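Local coordinates for protein glucuronan lyase A (PDB 2ZZJ) that probably cleaves beta-1,4-linked glucuronan chains from within by a lyase reaction, using a calcium-carrying beta-jelly-roll fold, at residues 7-12 with 34-39; 28-33 with 218-223. All coordinates share one frame; numbering follows the deposited sequence.

Contact 1: 7-12 with 34-39; sequences DGHLNG and GTSALK. With CA (calcium ion), chain B.
Gly8 passes Ala37 with only 3.9 Å between their CA atoms, where the loop 7-12 runs obliquely past the start of strand 37-43. Glycine suits this place: the close approach of Ser36 O and Ala37 CA leaves no room for a side chain, and the positive phi of Gly8 is itself one that glycine tolerates best. Ser36 supplies the polar link. Its OG, turned anti to the backbone N (chi1 -164°), donates to Gly8 O over 2.7 Å, tilted 26° from the carbonyl plane. The same side chain lies over one face of the His9 imidazole, with Ser36 CB 3.6 Å from the ring centroid in a CH-pi contact. At the ring edge, His9 ND1 gives a nearly straight hydrogen bond (170°) to Asp7 OD1, 2.7 Å away; the acceptor lies in the ring plane but is met from above its own carboxylate plane. This bond helps to hold the ring in the rotation that turns one face to the small serine. Further along, the branched end of Leu38 packs against the backbone of Gly8 and His9, and its CD2 meets Leu10 CD2 at 4.0 Å. Asp7 O and Ser36 O both bind the calcium ion, each at 2.4 Å. The metal takes the main-chain oxygen of Asp7, the carboxylate of Asp7 is left to accept from His9, and the positive ion probably offsets the repulsion between the two neighbouring carbonyl oxygens.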
ATOM      1  N   ASP A   7      -1.193  15.172  -6.668  1.00 14.15           N
ATOM      2  CA  ASP A   7       0.152  15.560  -7.101  1.00 14.57           C
ATOM      3  C   ASP A   7       1.139  15.769  -5.952  1.00 14.43           C
ATOM      4  O   ASP A   7       2.144  16.489  -6.119  1.00 16.11           O
ATOM      5  CB  ASP A   7       0.102  16.861  -7.915  1.00 16.53           C
ATOM      6  CG  ASP A   7      -0.282  18.067  -7.055  1.00 19.79           C
ATOM      7  OD1 ASP A   7      -0.810  17.864  -5.938  1.00 20.11           O
ATOM      8  OD2 ASP A   7      -0.069  19.224  -7.516  1.00 25.25           O
ATOM      9  N   GLY A   8       0.915  15.118  -4.819  1.00 15.29           N
ATOM     10  CA  GLY A   8       1.863  15.230  -3.692  1.00 13.92           C
ATOM     11  C   GLY A   8       1.504  16.396  -2.786  1.00 15.45           C
ATOM     12  O   GLY A   8       2.377  17.176  -2.403  1.00 14.11           O
ATOM     13  N   HIS A   9       0.226  16.478  -2.419  1.00 14.81           N
ATOM     14  CA  HIS A   9      -0.306  17.494  -1.509  1.00 16.67           C
ATOM     15  C   HIS A   9      -1.287  16.865  -0.507  1.00 16.62           C
ATOM     16  O   HIS A   9      -1.930  15.830  -0.769  1.00 14.82           O
ATOM     17  CB  HIS A   9      -1.057  18.575  -2.304  1.00 16.51           C
ATOM     18  CG  HIS A   9      -0.175  19.640  -2.886  1.00 18.30           C
ATOM     19  ND1 HIS A   9       0.090  19.737  -4.236  1.00 20.79           N
ATOM     20  CD2 HIS A   9       0.511  20.652  -2.294  1.00 20.80           C
ATOM     21  CE1 HIS A   9       0.889  20.766  -4.451  1.00 19.48           C
ATOM     22  NE2 HIS A   9       1.170  21.329  -3.285  1.00 18.55           N
ATOM     23  N   LEU A  10      -1.429  17.506   0.644  1.00 16.36           N
ATOM     24  CA  LEU A  10      -2.367  17.058   1.619  1.00 16.70           C
ATOM     25  C   LEU A  10      -3.782  17.173   1.081  1.00 16.54           C
ATOM     26  O   LEU A  10      -4.628  16.334   1.372  1.00 15.66           O
ATOM     27  CB  LEU A  10      -2.229  17.872   2.915  1.00 17.48           C
ATOM     28  CG  LEU A  10      -0.940  17.597   3.714  1.00 20.49           C
ATOM     29  CD1 LEU A  10      -0.911  18.500   4.966  1.00 23.57           C
ATOM     30  CD2 LEU A  10      -0.831  16.120   4.089  1.00 19.96           C
ATOM     31  N   ASN A  11      -4.040  18.203   0.282  1.00 16.89           N
ATOM     32  CA  ASN A  11      -5.408  18.390  -0.215  1.00 17.87           C
ATOM     33  C   ASN A  11      -5.870  17.197  -1.058  1.00 16.64           C
ATOM     34  O   ASN A  11      -5.129  16.761  -1.955  1.00 16.59           O
ATOM     35  CB  ASN A  11      -5.533  19.652  -1.036  1.00 17.82           C
ATOM     36  CG  ASN A  11      -7.010  20.016  -1.298  1.00 22.93           C
ATOM     37  OD1 ASN A  11      -7.912  19.574  -0.572  1.00 27.15           O
ATOM     38  ND2 ASN A  11      -7.254  20.771  -2.336  1.00 26.21           N
ATOM     39  N   GLY A  12      -7.050  16.670  -0.749  1.00 15.81           N
ATOM     40  CA  GLY A  12      -7.703  15.700  -1.622  1.00 15.40           C
ATOM     41  C   GLY A  12      -7.746  14.330  -1.006  1.00 15.63           C
ATOM     42  O   GLY A  12      -8.485  13.477  -1.470  1.00 16.44           O
ATOM     43  N   GLY A  34       6.541  18.140 -10.518  1.00 21.89           N
ATOM     44  CA  GLY A  34       6.000  19.391  -9.974  1.00 23.50           C
ATOM     45  C   GLY A  34       6.852  19.905  -8.830  1.00 23.53           C
ATOM     46  O   GLY A  34       8.049  19.676  -8.805  1.00 24.89           O
ATOM     47  N   THR A  35       6.243  20.573  -7.860  1.00 24.12           N
ATOM     48  CA  THR A  35       7.020  21.248  -6.816  1.00 24.79           C
ATOM     49  C   THR A  35       6.671  20.760  -5.421  1.00 24.15           C
ATOM     50  O   THR A  35       7.052  21.376  -4.420  1.00 24.74           O
ATOM     51  CB  THR A  35       6.773  22.791  -6.863  1.00 25.41           C
ATOM     52  OG1 THR A  35       5.380  23.052  -6.660  1.00 27.50           O
ATOM     53  CG2 THR A  35       7.164  23.347  -8.203  1.00 27.47           C
ATOM     54  N   SER A  36       5.931  19.655  -5.334  1.00 22.06           N
ATOM     55  CA  SER A  36       5.470  19.180  -4.051  1.00 20.61           C
ATOM     56  C   SER A  36       5.494  17.665  -4.021  1.00 19.74           C
ATOM     57  O   SER A  36       5.244  17.022  -5.046  1.00 19.28           O
ATOM     58  CB  SER A  36       4.040  19.646  -3.827  1.00 20.87           C
ATOM     59  OG  SER A  36       3.710  19.504  -2.461  1.00 23.59           O
ATOM     60  N   ALA A  37       5.802  17.110  -2.857  1.00 18.19           N
ATOM     61  CA  ALA A  37       5.561  15.674  -2.612  1.00 17.08           C
ATOM     62  C   ALA A  37       5.189  15.489  -1.142  1.00 16.51           C
ATOM     63  O   ALA A  37       5.244  16.452  -0.370  1.00 17.10           O
ATOM     64  CB  ALA A  37       6.782  14.874  -2.977  1.00 16.92           C
ATOM     65  N   LEU A  38       4.859  14.263  -0.739  1.00 15.47           N
ATOM     66  CA  LEU A  38       4.542  13.981   0.650  1.00 15.01           C
ATOM     67  C   LEU A  38       5.657  13.204   1.275  1.00 15.15           C
ATOM     68  O   LEU A  38       6.192  12.308   0.634  1.00 14.10           O
ATOM     69  CB  LEU A  38       3.251  13.179   0.761  1.00 14.63           C
ATOM     70  CG  LEU A  38       1.999  13.926   0.293  1.00 16.43           C
ATOM     71  CD1 LEU A  38       0.765  13.010   0.314  1.00 16.33           C
ATOM     72  CD2 LEU A  38       1.739  15.181   1.157  1.00 17.08           C
ATOM     73  N   LYS A  39       6.016  13.561   2.510  1.00 14.84           N
ATOM     74  CA  LYS A  39       7.024  12.824   3.278  1.00 15.65           C
ATOM     75  C   LYS A  39       6.333  12.144   4.454  1.00 15.64           C
ATOM     76  O   LYS A  39       5.643  12.807   5.237  1.00 15.80           O
ATOM     77  CB  LYS A  39       8.116  13.767   3.790  1.00 16.04           C
ATOM     78  CG  LYS A  39       9.205  13.043   4.584  1.00 15.90           C
ATOM     79  CD  LYS A  39      10.324  13.987   5.018  1.00 18.79           C
ATOM     80  CE  LYS A  39       9.790  15.051   5.981  1.00 23.15           C
ATOM     81  NZ  LYS A  39      10.982  15.660   6.699  1.00 27.98           N
TER
HETATM   82 CA    CA B 239       4.315  16.315  -7.119  1.00 17.46          CA
HETATM   83  O   HOH W   1       3.475  18.653  -7.188  1.00 16.28           O
HETATM   84  O   HOH W   2       3.153  15.727  -9.146  1.00 21.44           O

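Contact 2: 28-33 with 218-223. With CA (calcium ion), chain B.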
ATOM      1  N   SER A  28       9.066  20.318  -0.586  1.00 23.17           N
ATOM      2  CA  SER A  28       9.393  20.790  -1.919  1.00 24.21           C
ATOM      3  C   SER A  28      10.822  20.459  -2.356  1.00 23.51           C
ATOM      4  O   SER A  28      11.213  20.748  -3.501  1.00 23.45           O
ATOM      5  CB  SER A  28       9.101  22.307  -2.027  1.00 25.34           C
ATOM      6  OG  SER A  28       9.630  23.000  -0.894  1.00 27.85           O
ATOM      7  N   ASN A  29      11.595  19.834  -1.467  1.00 23.00           N
ATOM      8  CA  ASN A  29      13.004  19.499  -1.762  1.00 23.91           C
ATOM      9  C   ASN A  29      13.259  18.119  -2.330  1.00 23.78           C
ATOM     10  O   ASN A  29      14.275  17.893  -2.976  1.00 24.98           O
ATOM     11  CB  ASN A  29      13.906  19.709  -0.535  1.00 24.55           C
ATOM     12  CG  ASN A  29      13.508  18.839   0.654  1.00 25.84           C
ATOM     13  OD1 ASN A  29      12.343  18.436   0.798  1.00 27.21           O
ATOM     14  ND2 ASN A  29      14.478  18.566   1.535  1.00 28.27           N
ATOM     15  N   VAL A  30      12.344  17.184  -2.070  1.00 22.37           N
ATOM     16  CA  VAL A  30      12.468  15.813  -2.562  1.00 20.52           C
ATOM     17  C   VAL A  30      11.125  15.551  -3.226  1.00 19.74           C
ATOM     18  O   VAL A  30      10.131  15.349  -2.544  1.00 18.55           O
ATOM     19  CB  VAL A  30      12.713  14.808  -1.404  1.00 20.39           C
ATOM     20  CG1 VAL A  30      12.783  13.369  -1.938  1.00 19.25           C
ATOM     21  CG2 VAL A  30      14.011  15.171  -0.608  1.00 19.42           C
ATOM     22  N   VAL A  31      11.107  15.637  -4.549  1.00 19.30           N
ATOM     23  CA  VAL A  31       9.858  15.682  -5.318  1.00 19.92           C
ATOM     24  C   VAL A  31      10.010  14.839  -6.576  1.00 19.29           C
ATOM     25  O   VAL A  31      11.055  14.872  -7.213  1.00 18.37           O
ATOM     26  CB  VAL A  31       9.490  17.151  -5.682  1.00 20.56           C
ATOM     27  CG1 VAL A  31       8.404  17.200  -6.737  1.00 23.45           C
ATOM     28  CG2 VAL A  31       9.057  17.915  -4.436  1.00 21.10           C
ATOM     29  N   PHE A  32       8.971  14.078  -6.948  1.00 17.59           N
ATOM     30  CA  PHE A  32       9.036  13.336  -8.184  1.00 17.59           C
ATOM     31  C   PHE A  32       8.631  14.188  -9.416  1.00 18.50           C
ATOM     32  O   PHE A  32       9.304  14.157 -10.447  1.00 19.27           O
ATOM     33  CB  PHE A  32       8.183  12.050  -8.105  1.00 16.94           C
ATOM     34  CG  PHE A  32       8.130  11.285  -9.399  1.00 14.62           C
ATOM     35  CD1 PHE A  32       9.288  10.682  -9.917  1.00 14.46           C
ATOM     36  CD2 PHE A  32       6.927  11.174 -10.104  1.00 17.65           C
ATOM     37  CE1 PHE A  32       9.266   9.988 -11.135  1.00 15.30           C
ATOM     38  CE2 PHE A  32       6.880  10.467 -11.335  1.00 16.78           C
ATOM     39  CZ  PHE A  32       8.063   9.880 -11.854  1.00 16.80           C
ATOM     40  N   LYS A  33       7.545  14.930  -9.304  1.00 18.54           N
ATOM     41  CA  LYS A  33       7.032  15.748 -10.415  1.00 20.51           C
ATOM     42  C   LYS A  33       6.459  17.012  -9.800  1.00 21.09           C
ATOM     43  O   LYS A  33       5.930  16.967  -8.676  1.00 20.50           O
ATOM     44  CB  LYS A  33       5.957  14.963 -11.185  1.00 19.94           C
ATOM     45  CG  LYS A  33       5.539  15.569 -12.511  1.00 23.97           C
ATOM     46  CD  LYS A  33       4.373  14.800 -13.192  1.00 22.00           C
ATOM     47  CE  LYS A  33       4.733  13.334 -13.526  1.00 27.41           C
ATOM     48  NZ  LYS A  33       3.660  12.567 -14.307  1.00 28.00           N
ATOM     49  N   GLN A 218      11.963   6.976   6.894  1.00 13.58           N
ATOM     50  CA  GLN A 218      11.376   8.008   6.012  1.00 13.24           C
ATOM     51  C   GLN A 218      11.102   7.486   4.601  1.00 12.58           C
ATOM     52  O   GLN A 218      11.979   6.870   3.976  1.00 13.04           O
ATOM     53  CB  GLN A 218      12.288   9.220   5.881  1.00 14.16           C
ATOM     54  CG  GLN A 218      12.863   9.751   7.216  1.00 16.89           C
ATOM     55  CD  GLN A 218      13.867  10.808   6.971  1.00 19.90           C
ATOM     56  OE1 GLN A 218      15.076  10.557   7.000  1.00 22.04           O
ATOM     57  NE2 GLN A 218      13.387  12.004   6.711  1.00 21.15           N
ATOM     58  N   VAL A 219       9.896   7.764   4.098  1.00 11.90           N
ATOM     59  CA  VAL A 219       9.492   7.369   2.738  1.00 11.48           C
ATOM     60  C   VAL A 219       8.712   8.557   2.153  1.00 12.52           C
ATOM     61  O   VAL A 219       7.881   9.151   2.869  1.00 13.36           O
ATOM     62  CB  VAL A 219       8.610   6.101   2.723  1.00 12.23           C
ATOM     63  CG1 VAL A 219       8.248   5.739   1.217  1.00 10.91           C
ATOM     64  CG2 VAL A 219       9.326   4.916   3.421  1.00 11.80           C
ATOM     65  N   TRP A 220       9.004   8.926   0.908  1.00 10.89           N
ATOM     66  CA  TRP A 220       8.320  10.008   0.205  1.00 11.17           C
ATOM     67  C   TRP A 220       7.347   9.409  -0.818  1.00 10.96           C
ATOM     68  O   TRP A 220       7.582   8.285  -1.299  1.00  9.80           O
ATOM     69  CB  TRP A 220       9.318  10.894  -0.525  1.00 12.30           C
ATOM     70  CG  TRP A 220      10.177  11.736   0.372  1.00 13.99           C
ATOM     71  CD1 TRP A 220      10.072  13.092   0.587  1.00 17.68           C
ATOM     72  CD2 TRP A 220      11.246  11.287   1.192  1.00 14.38           C
ATOM     73  NE1 TRP A 220      11.057  13.519   1.483  1.00 15.30           N
ATOM     74  CE2 TRP A 220      11.780  12.422   1.862  1.00 15.81           C
ATOM     75  CE3 TRP A 220      11.817  10.036   1.428  1.00 13.03           C
ATOM     76  CZ2 TRP A 220      12.836  12.323   2.756  1.00 16.76           C
ATOM     77  CZ3 TRP A 220      12.907   9.954   2.309  1.00 16.39           C
ATOM     78  CH2 TRP A 220      13.391  11.082   2.958  1.00 16.07           C
ATOM     79  N   TYR A 221       6.273  10.147  -1.136  1.00 10.11           N
ATOM     80  CA  TYR A 221       5.283   9.718  -2.113  1.00  9.69           C
ATOM     81  C   TYR A 221       4.915  10.872  -3.014  1.00 11.61           C
ATOM     82  O   TYR A 221       4.978  12.044  -2.600  1.00 12.75           O
ATOM     83  CB  TYR A 221       3.999   9.272  -1.407  1.00  9.56           C
ATOM     84  CG  TYR A 221       4.152   8.000  -0.630  1.00  9.34           C
ATOM     85  CD1 TYR A 221       3.802   6.774  -1.215  1.00 10.17           C
ATOM     86  CD2 TYR A 221       4.651   8.005   0.657  1.00 11.05           C
ATOM     87  CE1 TYR A 221       3.940   5.549  -0.489  1.00  7.82           C
ATOM     88  CE2 TYR A 221       4.811   6.792   1.392  1.00  8.99           C
ATOM     89  CZ  TYR A 221       4.436   5.597   0.810  1.00 10.29           C
ATOM     90  OH  TYR A 221       4.553   4.461   1.577  1.00  9.80           O
ATOM     91  N   ASP A 222       4.455  10.545  -4.204  1.00 11.68           N
ATOM     92  CA  ASP A 222       3.988  11.567  -5.138  1.00 12.46           C
ATOM     93  C   ASP A 222       3.151  10.921  -6.232  1.00 12.65           C
ATOM     94  O   ASP A 222       3.206   9.704  -6.421  1.00 11.46           O
ATOM     95  CB  ASP A 222       5.221  12.249  -5.746  1.00 12.44           C
ATOM     96  CG  ASP A 222       4.917  13.645  -6.314  1.00 14.60           C
ATOM     97  OD1 ASP A 222       3.729  14.078  -6.330  1.00 13.18           O
ATOM     98  OD2 ASP A 222       5.889  14.281  -6.747  1.00 13.66           O
ATOM     99  N   GLU A 223       2.423  11.755  -6.985  1.00 11.51           N
ATOM    100  CA  GLU A 223       1.826  11.360  -8.219  1.00 12.12           C
ATOM    101  C   GLU A 223       0.975  10.071  -8.053  1.00 12.23           C
ATOM    102  O   GLU A 223       1.251   9.050  -8.689  1.00 12.82           O
ATOM    103  CB  GLU A 223       2.952  11.199  -9.290  1.00 12.97           C
ATOM    104  CG  GLU A 223       2.504  11.276 -10.721  1.00 18.46           C
ATOM    105  CD  GLU A 223       2.006  12.684 -11.159  1.00 23.09           C
ATOM    106  OE1 GLU A 223       1.631  12.750 -12.350  1.00 25.08           O
ATOM    107  OE2 GLU A 223       1.958  13.668 -10.356  1.00 20.15           O
TER
HETATM  108 CA    CA B 239       4.315  16.315  -7.119  1.00 17.46          CA
HETATM  109  O   HOH W   3      12.042  16.024   2.329  1.00 20.10           O
HETATM  110  O   HOH W   2       3.153  15.727  -9.146  1.00 21.44           O
HETATM  111  O   HOH W   1       3.475  18.653  -7.188  1.00 16.28           O
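The indole of Trp220, on strand 216-227 of the beta-jelly roll, receives Val30 on one face: Val30 CG1 sits 3.7 Å from the centroid of the five-membered ring, nearly on its normal, a CH-pi contact in which the two side chains cross at about a right angle. At the indole edge, in plane, Trp220 NE1 donates to a water, which in turn donates to Asn29 OD1. The Phe32 ring meets Glu223 CB with its edge and also packs on Trp151. These contacts lay the loop 28-33 along the strand, the two running almost parallel where they touch. A branched valine suits the indole because it offers a compact methyl to the flat face.

Beside the Phe32 contact, two of the four protein residues of the calcium site meet. Asp222, with CG anti to its own main-chain nitrogen (chi1 -158°), reaches out from the strand and chelates the ion with both oxygens, OD1 at 2.4 Å and OD2 at 2.6 Å, while Lys33 contributes its carbonyl O. Asp222 OD2 also accepts from Lys33 N at 3.1 Å (161°), approached from above the carboxylate plane, and more weakly from Phe32 N. One carboxylate thus holds both the metal and the backbone that brings a metal ligand, which probably favours its ionised form. Glu223 works one shell further out: its OE2 accepts from a calcium-bound water and is hydrogen-bonded to Tyr5 OH. The long Lys33 chain, bent at chi3 (-61°), crosses this glutamate at a slant, its CD and CE near Glu223 OE1, and its NZ also hydrogen-bonds Pro235 O. The salt bridge joins Lys33 NZ to Glu223 OE1 at 2.8 Å, with the ammonium nitrogen well above the carboxylate plane.

How the contacts relate
Contacts 1 and 2 lie about 8 Å apart, centre to centre, on the same side of the chain's centre, and their segments alternate along the sequence: 7-12, 28-33, 34-39, then 218-223 near the C-terminal end. Strands 37-43 and 216-227 are antiparallel neighbours in one sheet of the jelly roll, where Leu38 O and Tyr221 N probably form a hydrogen bond at 2.8 Å. Each contact supplies two of the four protein residues that bind the calcium ion, and both of its waters belong to the two contacts in common. The metal thereby ties two loops near the N-terminus to a late strand, consistent with a structural role.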